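Putative cell wall hydrolase phosphatase-associated protein (Clostridioides difficile, PDB 7CFL) is an autolysin whose catalytic NlpC/P60 domain, the part described here, probably cuts cell-wall peptides as a cysteine-type endopeptidase. Local coordinates at residues D15-F20 with Y47-S52; F83-G88 with R130-R135; I99-G104 with V117-I122. All coordinates share one frame; numbering follows the deposited sequence.

Contact 1 (D15-F20 with Y47-S52); sequences DSVISF and YVMKKS
Phe-20 of helix 13-22 fits knobs-into-holes among Tyr-47, Val-48, Lys-51 and Ser-52 of helix 41-53. Its CB begins 4.0 Å from Ser-52 CB. CG then stands opposite the backbone N (chi1 -180°), carrying the ring away from its own helix and across the other. Along one rim, CD2 meets Val-48 CA, close to the ring plane. Farther out, CE2 and CZ both come within 3.8 Å of Lys-51 CB; lysine suits this place because its apolar root packs while the ammonium end leads away. At the tip, CZ reaches Tyr-47 CE2 at 3.7 Å, in the plane of the phenylalanine ring. The two ring planes meet obliquely, at 39°.

Val-17 fills the deeper part with both branches: CG1 touches Met-49 CE at 3.7 Å and also Val-48 CG1, while CG2 lies 3.6 Å from Ser-52 OG. That hydroxyl is turned back on its own helix, donating to Val-48 O at 2.7 Å, and Ser-52 N reaches the same oxygen from the opposite face of its plane. A small serine suits this point of closest backbone approach, where Val-17 CA and Ser-52 CA are 5.4 Å apart, and its hydroxyl is already satisfied.

The segment axes approach to 9.1 Å at 120°, and beneath them Val-17 and Val-48 both rest on Ile-99, so the pair packs against strand 96-102.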
# COMPACT_ATOMS: atom_id res chain seq x y z
N ASP A 15 -13.28 3.08 6.08
CA ASP A 15 -14.20 3.46 4.97
C ASP A 15 -13.69 4.77 4.35
O ASP A 15 -13.70 4.85 3.10
CB ASP A 15 -15.65 3.64 5.41
CG ASP A 15 -16.30 2.42 6.03
OD1 ASP A 15 -15.77 1.32 5.86
OD2 ASP A 15 -17.33 2.59 6.71
N SER A 16 -13.24 5.73 5.17
CA SER A 16 -12.70 7.04 4.69
C SER A 16 -11.41 6.80 3.90
O SER A 16 -11.26 7.35 2.77
CB SER A 16 -12.47 8.01 5.83
OG SER A 16 -11.90 9.23 5.37
N VAL A 17 -10.48 6.02 4.45
CA VAL A 17 -9.19 5.65 3.79
C VAL A 17 -9.51 5.06 2.42
O VAL A 17 -8.92 5.50 1.42
CB VAL A 17 -8.37 4.66 4.64
CG1 VAL A 17 -7.20 4.08 3.84
CG2 VAL A 17 -7.87 5.31 5.92
N ILE A 18 -10.35 4.03 2.37
CA ILE A 18 -10.57 3.28 1.10
C ILE A 18 -11.31 4.19 0.10
O ILE A 18 -10.87 4.25 -1.07
CB ILE A 18 -11.24 1.93 1.38
CG1 ILE A 18 -10.29 1.06 2.21
CG2 ILE A 18 -11.68 1.26 0.08
CD1 ILE A 18 -10.86 -0.26 2.62
N SER A 19 -12.37 4.89 0.50
CA SER A 19 -13.15 5.72 -0.45
C SER A 19 -12.29 6.87 -0.97
O SER A 19 -12.38 7.15 -2.16
CB SER A 19 -14.45 6.20 0.11
OG SER A 19 -14.25 6.89 1.33
N PHE A 20 -11.45 7.48 -0.14
CA PHE A 20 -10.54 8.56 -0.62
C PHE A 20 -9.53 7.96 -1.61
O PHE A 20 -9.29 8.54 -2.67
CB PHE A 20 -9.77 9.19 0.54
CG PHE A 20 -8.86 10.28 0.05
CD1 PHE A 20 -9.39 11.41 -0.54
CD2 PHE A 20 -7.48 10.09 0.04
CE1 PHE A 20 -8.52 12.38 -1.04
CE2 PHE A 20 -6.63 11.06 -0.47
CZ PHE A 20 -7.16 12.21 -1.00
N TYR A 47 0.12 9.76 1.54
CA TYR A 47 -0.83 10.83 1.16
C TYR A 47 -2.27 10.45 1.53
O TYR A 47 -3.03 11.26 2.14
CB TYR A 47 -0.70 11.08 -0.34
CG TYR A 47 -1.63 12.15 -0.85
CD1 TYR A 47 -1.32 13.50 -0.74
CD2 TYR A 47 -2.80 11.80 -1.51
CE1 TYR A 47 -2.18 14.47 -1.24
CE2 TYR A 47 -3.66 12.75 -2.01
CZ TYR A 47 -3.34 14.09 -1.89
OH TYR A 47 -4.19 15.01 -2.42
N VAL A 48 -2.64 9.20 1.24
CA VAL A 48 -4.02 8.72 1.52
C VAL A 48 -4.24 8.80 3.04
O VAL A 48 -5.29 9.31 3.44
CB VAL A 48 -4.25 7.29 0.97
CG1 VAL A 48 -5.45 6.61 1.64
CG2 VAL A 48 -4.38 7.28 -0.54
N MET A 49 -3.34 8.24 3.84
CA MET A 49 -3.47 8.23 5.32
C MET A 49 -3.58 9.65 5.89
O MET A 49 -4.45 9.90 6.75
CB MET A 49 -2.31 7.47 5.96
CG MET A 49 -2.46 5.93 5.85
SD MET A 49 -4.05 5.29 6.47
CE MET A 49 -3.99 3.67 5.70
N LYS A 50 -2.75 10.58 5.40
CA LYS A 50 -2.69 11.97 5.91
C LYS A 50 -4.00 12.71 5.54
O LYS A 50 -4.52 13.43 6.41
CB LYS A 50 -1.46 12.69 5.34
CG LYS A 50 -1.35 14.17 5.68
CD LYS A 50 -0.14 14.85 5.05
CE LYS A 50 -0.31 15.14 3.57
NZ LYS A 50 0.85 15.89 3.02
N LYS A 51 -4.51 12.53 4.32
CA LYS A 51 -5.60 13.37 3.75
C LYS A 51 -6.96 12.83 4.17
O LYS A 51 -7.90 13.64 4.35
CB LYS A 51 -5.51 13.43 2.23
CG LYS A 51 -4.39 14.34 1.72
CD LYS A 51 -4.72 15.83 1.74
CE LYS A 51 -4.29 16.53 0.47
NZ LYS A 51 -4.50 18.00 0.54
N SER A 52 -7.10 11.51 4.32
CA SER A 52 -8.41 10.91 4.63
C SER A 52 -8.74 11.16 6.11
O SER A 52 -9.78 11.79 6.40
CB SER A 52 -8.42 9.44 4.28
OG SER A 52 -7.40 8.75 4.96

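Contact 2 (F83-G88 with R130-R135); sequences FFDTQG and RYVNAR
Tyr-131 directs the edge of its ring toward a face of Phe-84 in an offset edge-to-face pair, with centroids 6.0 Å apart and planes at 89°; the edge of the Phe-84 ring also meets Arg-130 C. Phe-83 has the backbone of Ala-134 and Arg-135 at its edge, near the ring plane, and its CD2 lies 3.1 Å from Asn-133 OD1, which comes in obliquely. Over one face of the Arg-130 guanidinium sits NE2 of the poorly ordered Gln-87, its amide plane perpendicular to the guanidinium, while Asp-85 O and Thr-86 CA lie toward the guanidinium edge.

Behind these groups, strands 81-84 and 131-136 run antiparallel as neighbours in the central sheet of the NlpC/P60 fold, although more than forty residues separate them in sequence. Val-132 N donates to Phe-83 O at 2.8 Å. Beyond the non-hydrogen-bonded pair Phe-84 and Tyr-131, the bonding continues with Asp-85 N to Arg-130 O at 2.9 Å. Phenylalanine suits both places because a flat ring can bring its edge close to the partner's backbone.

Where the chains leave the sheet, Arg-130 bends at chi3 (63°) and brings NE within 2.9 Å of Asp-85 O. This bond is bent, at 130° about the hydrogen, and NH2 adds a weak second bond to the same oxygen. The arginine also makes a cation-pi contact with Tyr-126. At the other end, Ser-65 takes up two polar groups: its OG is hydrogen-bonded to Asn-133 OD1, and its O accepts from Arg-135 NE.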
# COMPACT_ATOMS: atom_id res chain seq x y z
N PHE A 83 2.77 -5.20 2.84
CA PHE A 83 4.17 -4.95 2.38
C PHE A 83 4.71 -6.16 1.59
O PHE A 83 4.47 -7.34 1.87
CB PHE A 83 5.06 -4.62 3.58
CG PHE A 83 4.59 -3.43 4.35
CD1 PHE A 83 4.87 -2.16 3.83
CD2 PHE A 83 3.73 -3.51 5.44
CE1 PHE A 83 4.39 -1.02 4.46
CE2 PHE A 83 3.25 -2.37 6.07
CZ PHE A 83 3.56 -1.12 5.56
N PHE A 84 5.52 -5.88 0.58
CA PHE A 84 6.10 -6.88 -0.34
C PHE A 84 7.58 -6.59 -0.59
O PHE A 84 8.01 -5.43 -0.47
CB PHE A 84 5.34 -6.92 -1.66
CG PHE A 84 3.85 -7.04 -1.49
CD1 PHE A 84 3.23 -8.29 -1.53
CD2 PHE A 84 3.10 -5.93 -1.17
CE1 PHE A 84 1.86 -8.37 -1.35
CE2 PHE A 84 1.73 -6.02 -1.00
CZ PHE A 84 1.12 -7.25 -1.06
N ASP A 85 8.32 -7.62 -0.95
CA ASP A 85 9.74 -7.50 -1.39
C ASP A 85 9.81 -7.54 -2.93
O ASP A 85 8.75 -7.58 -3.58
CB ASP A 85 10.60 -8.55 -0.67
CG ASP A 85 10.25 -10.00 -0.94
OD1 ASP A 85 10.57 -10.84 -0.07
OD2 ASP A 85 9.66 -10.27 -2.00
N THR A 86 11.03 -7.52 -3.48
CA THR A 86 11.33 -7.57 -4.95
C THR A 86 11.68 -9.02 -5.31
O THR A 86 12.17 -9.76 -4.41
CB THR A 86 12.37 -6.48 -5.29
OG1 THR A 86 11.64 -5.25 -5.28
CG2 THR A 86 13.06 -6.64 -6.63
N GLN A 87 11.43 -9.41 -6.56
CA GLN A 87 11.30 -10.83 -7.02
C GLN A 87 12.58 -11.63 -6.75
O GLN A 87 12.50 -12.61 -5.97
CB GLN A 87 10.90 -10.95 -8.50
CG GLN A 87 11.56 -9.95 -9.45
CD GLN A 87 10.66 -8.82 -9.88
OE1 GLN A 87 10.69 -8.38 -11.02
NE2 GLN A 87 9.84 -8.33 -8.95
N GLY A 88 13.71 -11.24 -7.36
CA GLY A 88 14.89 -12.11 -7.55
C GLY A 88 15.76 -12.23 -6.31
O GLY A 88 15.19 -12.33 -5.19
N ARG A 130 5.80 -12.69 -2.62
CA ARG A 130 6.59 -11.49 -2.23
C ARG A 130 6.06 -10.86 -0.93
O ARG A 130 6.74 -9.97 -0.37
CB ARG A 130 6.56 -10.48 -3.37
CG ARG A 130 7.22 -10.97 -4.65
CD ARG A 130 6.80 -10.14 -5.86
NE ARG A 130 7.25 -8.78 -5.70
CZ ARG A 130 6.55 -7.68 -6.02
NH1 ARG A 130 5.33 -7.76 -6.53
NH2 ARG A 130 7.09 -6.49 -5.83
N TYR A 131 4.90 -11.31 -0.44
CA TYR A 131 4.28 -10.80 0.81
C TYR A 131 5.28 -10.91 1.96
O TYR A 131 5.83 -12.02 2.20
CB TYR A 131 2.99 -11.55 1.13
CG TYR A 131 2.29 -11.08 2.38
CD1 TYR A 131 1.20 -10.22 2.30
CD2 TYR A 131 2.69 -11.50 3.64
CE1 TYR A 131 0.57 -9.74 3.43
CE2 TYR A 131 2.08 -11.01 4.78
CZ TYR A 131 1.00 -10.16 4.68
OH TYR A 131 0.36 -9.70 5.80
N VAL A 132 5.46 -9.80 2.70
CA VAL A 132 6.40 -9.75 3.87
C VAL A 132 5.59 -9.69 5.17
O VAL A 132 5.76 -10.62 6.01
CB VAL A 132 7.42 -8.61 3.78
CG1 VAL A 132 8.24 -8.50 5.07
CG2 VAL A 132 8.32 -8.79 2.57
N ASN A 133 4.80 -8.65 5.37
CA ASN A 133 4.11 -8.34 6.63
C ASN A 133 2.99 -7.33 6.37
O ASN A 133 2.79 -6.89 5.21
CB ASN A 133 5.07 -7.86 7.72
CG ASN A 133 5.58 -6.44 7.60
OD1 ASN A 133 5.53 -5.85 6.53
ND2 ASN A 133 6.08 -5.91 8.70
N ALA A 134 2.31 -6.96 7.44
CA ALA A 134 1.19 -6.02 7.41
C ALA A 134 1.22 -5.19 8.68
O ALA A 134 1.74 -5.67 9.70
CB ALA A 134 -0.07 -6.78 7.22
N ARG A 135 0.66 -3.99 8.63
CA ARG A 135 0.57 -3.06 9.76
C ARG A 135 -0.80 -2.38 9.78
O ARG A 135 -1.33 -2.01 8.69
CB ARG A 135 1.66 -2.00 9.69
CG ARG A 135 3.07 -2.52 9.82
CD ARG A 135 3.39 -2.92 11.24
NE ARG A 135 4.76 -3.37 11.32
CZ ARG A 135 5.34 -3.87 12.42
NH1 ARG A 135 4.70 -3.89 13.58
NH2 ARG A 135 6.59 -4.26 12.37

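Contact 3 (I99-G104 with V117-I122); sequences IYIGNG and VTISNI
Gly-104 and Ile-122 meet in the tight part, where Ile-122 N donates to Gly-104 O at 2.7 Å in a nearly straight bond, 166° at the hydrogen. Beside it Asn-121 ND2 gives a hydrogen bond of 3.0 Å to Asn-103 O, arriving in the carbonyl plane on a lone pair. CG of Asn-121 is swung opposite its backbone N (chi1 -160°), which sends the amide toward the turn; ND2 also donates a hydrogen bond to Asp-105 OD1, and OD1 accepts from Asn-123 N. Glycine suits position 104 because its phi is positive (83°) and no side chain stands between it and this amide. Tyr-100 closes the group: its OH accepts from Gly-104 N at 3.0 Å, and its CE1 lies 3.8 Å from Ile-122 CD1.

Toward Ile-101 and Ile-119 the packing thins: their CA atoms stand 9.2 Å apart, against 5.0 Å for Gly-104 and Asn-121, and Ile-101 CD1 only just meets Ile-119 CD1, at 4.2 Å.

Ile-101 and Gly-102 together face Asp-105, forming a classic beta bulge near the turn of the hairpin 96-102/105-110, with 118-121 as the outer strand beyond it in the NlpC/P60 sheet.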
# COMPACT_ATOMS: atom_id res chain seq x y z
N ILE A 99 -2.71 -0.65 0.26
CA ILE A 99 -3.75 -0.52 1.31
C ILE A 99 -4.72 -1.66 1.08
O ILE A 99 -5.30 -1.76 0.01
CB ILE A 99 -4.47 0.85 1.28
CG1 ILE A 99 -3.47 2.00 1.42
CG2 ILE A 99 -5.58 0.91 2.31
CD1 ILE A 99 -4.06 3.38 1.17
N TYR A 100 -4.83 -2.54 2.06
CA TYR A 100 -5.80 -3.65 1.96
C TYR A 100 -7.25 -3.12 1.94
O TYR A 100 -7.64 -2.26 2.79
CB TYR A 100 -5.51 -4.63 3.09
CG TYR A 100 -6.27 -5.92 2.92
CD1 TYR A 100 -5.86 -6.85 1.98
CD2 TYR A 100 -7.44 -6.18 3.65
CE1 TYR A 100 -6.51 -8.07 1.84
CE2 TYR A 100 -8.12 -7.38 3.47
CZ TYR A 100 -7.68 -8.31 2.54
OH TYR A 100 -8.36 -9.48 2.34
N ILE A 101 -8.06 -3.70 1.05
CA ILE A 101 -9.50 -3.33 0.92
C ILE A 101 -10.35 -4.52 1.35
O ILE A 101 -11.21 -4.36 2.27
CB ILE A 101 -9.82 -2.66 -0.44
CG1 ILE A 101 -9.57 -3.49 -1.70
CG2 ILE A 101 -9.01 -1.38 -0.53
CD1 ILE A 101 -9.59 -2.66 -2.99
N GLY A 102 -10.06 -5.70 0.83
CA GLY A 102 -10.77 -6.91 1.30
C GLY A 102 -10.87 -7.89 0.17
O GLY A 102 -10.64 -7.47 -0.99
N ASN A 103 -11.17 -9.16 0.47
CA ASN A 103 -11.27 -10.19 -0.59
C ASN A 103 -9.91 -10.36 -1.28
O ASN A 103 -9.92 -10.74 -2.48
CB ASN A 103 -12.38 -9.82 -1.57
CG ASN A 103 -13.74 -9.85 -0.90
OD1 ASN A 103 -14.37 -8.81 -0.70
ND2 ASN A 103 -14.16 -11.04 -0.51
N GLY A 104 -8.79 -10.09 -0.58
CA GLY A 104 -7.42 -10.15 -1.13
C GLY A 104 -7.00 -8.90 -1.89
O GLY A 104 -5.81 -8.80 -2.18
N VAL A 117 -2.15 4.25 -10.07
CA VAL A 117 -2.96 3.76 -8.92
C VAL A 117 -4.00 2.79 -9.48
O VAL A 117 -4.80 3.15 -10.41
CB VAL A 117 -3.62 4.91 -8.15
CG1 VAL A 117 -4.51 4.39 -7.04
CG2 VAL A 117 -2.61 5.89 -7.61
N THR A 118 -4.00 1.57 -8.94
CA THR A 118 -4.81 0.47 -9.48
C THR A 118 -5.12 -0.46 -8.32
O THR A 118 -4.62 -0.23 -7.19
CB THR A 118 -4.11 -0.29 -10.62
OG1 THR A 118 -5.07 -1.15 -11.23
CG2 THR A 118 -2.93 -1.13 -10.17
N ILE A 119 -5.89 -1.48 -8.64
CA ILE A 119 -6.27 -2.53 -7.66
C ILE A 119 -5.70 -3.87 -8.12
O ILE A 119 -5.87 -4.22 -9.32
CB ILE A 119 -7.80 -2.54 -7.49
CG1 ILE A 119 -8.27 -1.31 -6.70
CG2 ILE A 119 -8.26 -3.83 -6.82
CD1 ILE A 119 -9.75 -1.04 -6.82
N SER A 120 -5.06 -4.60 -7.21
CA SER A 120 -4.43 -5.91 -7.45
C SER A 120 -4.76 -6.80 -6.25
O SER A 120 -5.17 -6.24 -5.20
CB SER A 120 -2.94 -5.83 -7.63
OG SER A 120 -2.58 -4.84 -8.57
N ASN A 121 -4.63 -8.11 -6.43
CA ASN A 121 -4.97 -9.13 -5.42
C ASN A 121 -3.68 -9.69 -4.80
O ASN A 121 -2.83 -10.24 -5.51
CB ASN A 121 -5.89 -10.19 -6.03
CG ASN A 121 -6.62 -10.93 -4.94
OD1 ASN A 121 -6.02 -11.76 -4.27
ND2 ASN A 121 -7.88 -10.56 -4.71
N ILE A 122 -3.54 -9.61 -3.49
CA ILE A 122 -2.32 -10.10 -2.77
C ILE A 122 -2.21 -11.63 -2.90
O ILE A 122 -1.11 -12.14 -2.63
CB ILE A 122 -2.33 -9.60 -1.31
CG1 ILE A 122 -3.28 -10.39 -0.42
CG2 ILE A 122 -2.59 -8.09 -1.25
CD1 ILE A 122 -3.29 -9.94 1.01

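Overall arrangement
Along the chain contact 1 is complete before the others begin, whereas both segments of contact 3 fall between 83-88 and 130-135 of contact 2. Contacts 1 and 2 lie on opposite sides of the chain's centre, with their centres about 22 Å apart; contact 3 is about 14 Å from each, centre to centre, and touches both. Ile-18 CD1 packs 3.8 Å from Ile-101 CA, and Phe-84 CZ lies 3.8 Å from Ile-122 CG2. Contacts 2 and 3 belong to one antiparallel sheet, in which strands 81-84 and 96-102 are neighbours, while contact 1 joins two helices packed against that sheet. Contact 3 thus lies between the helix pair and the sheet pairing of 81-84 with 131-136 in the NlpC/P60 domain.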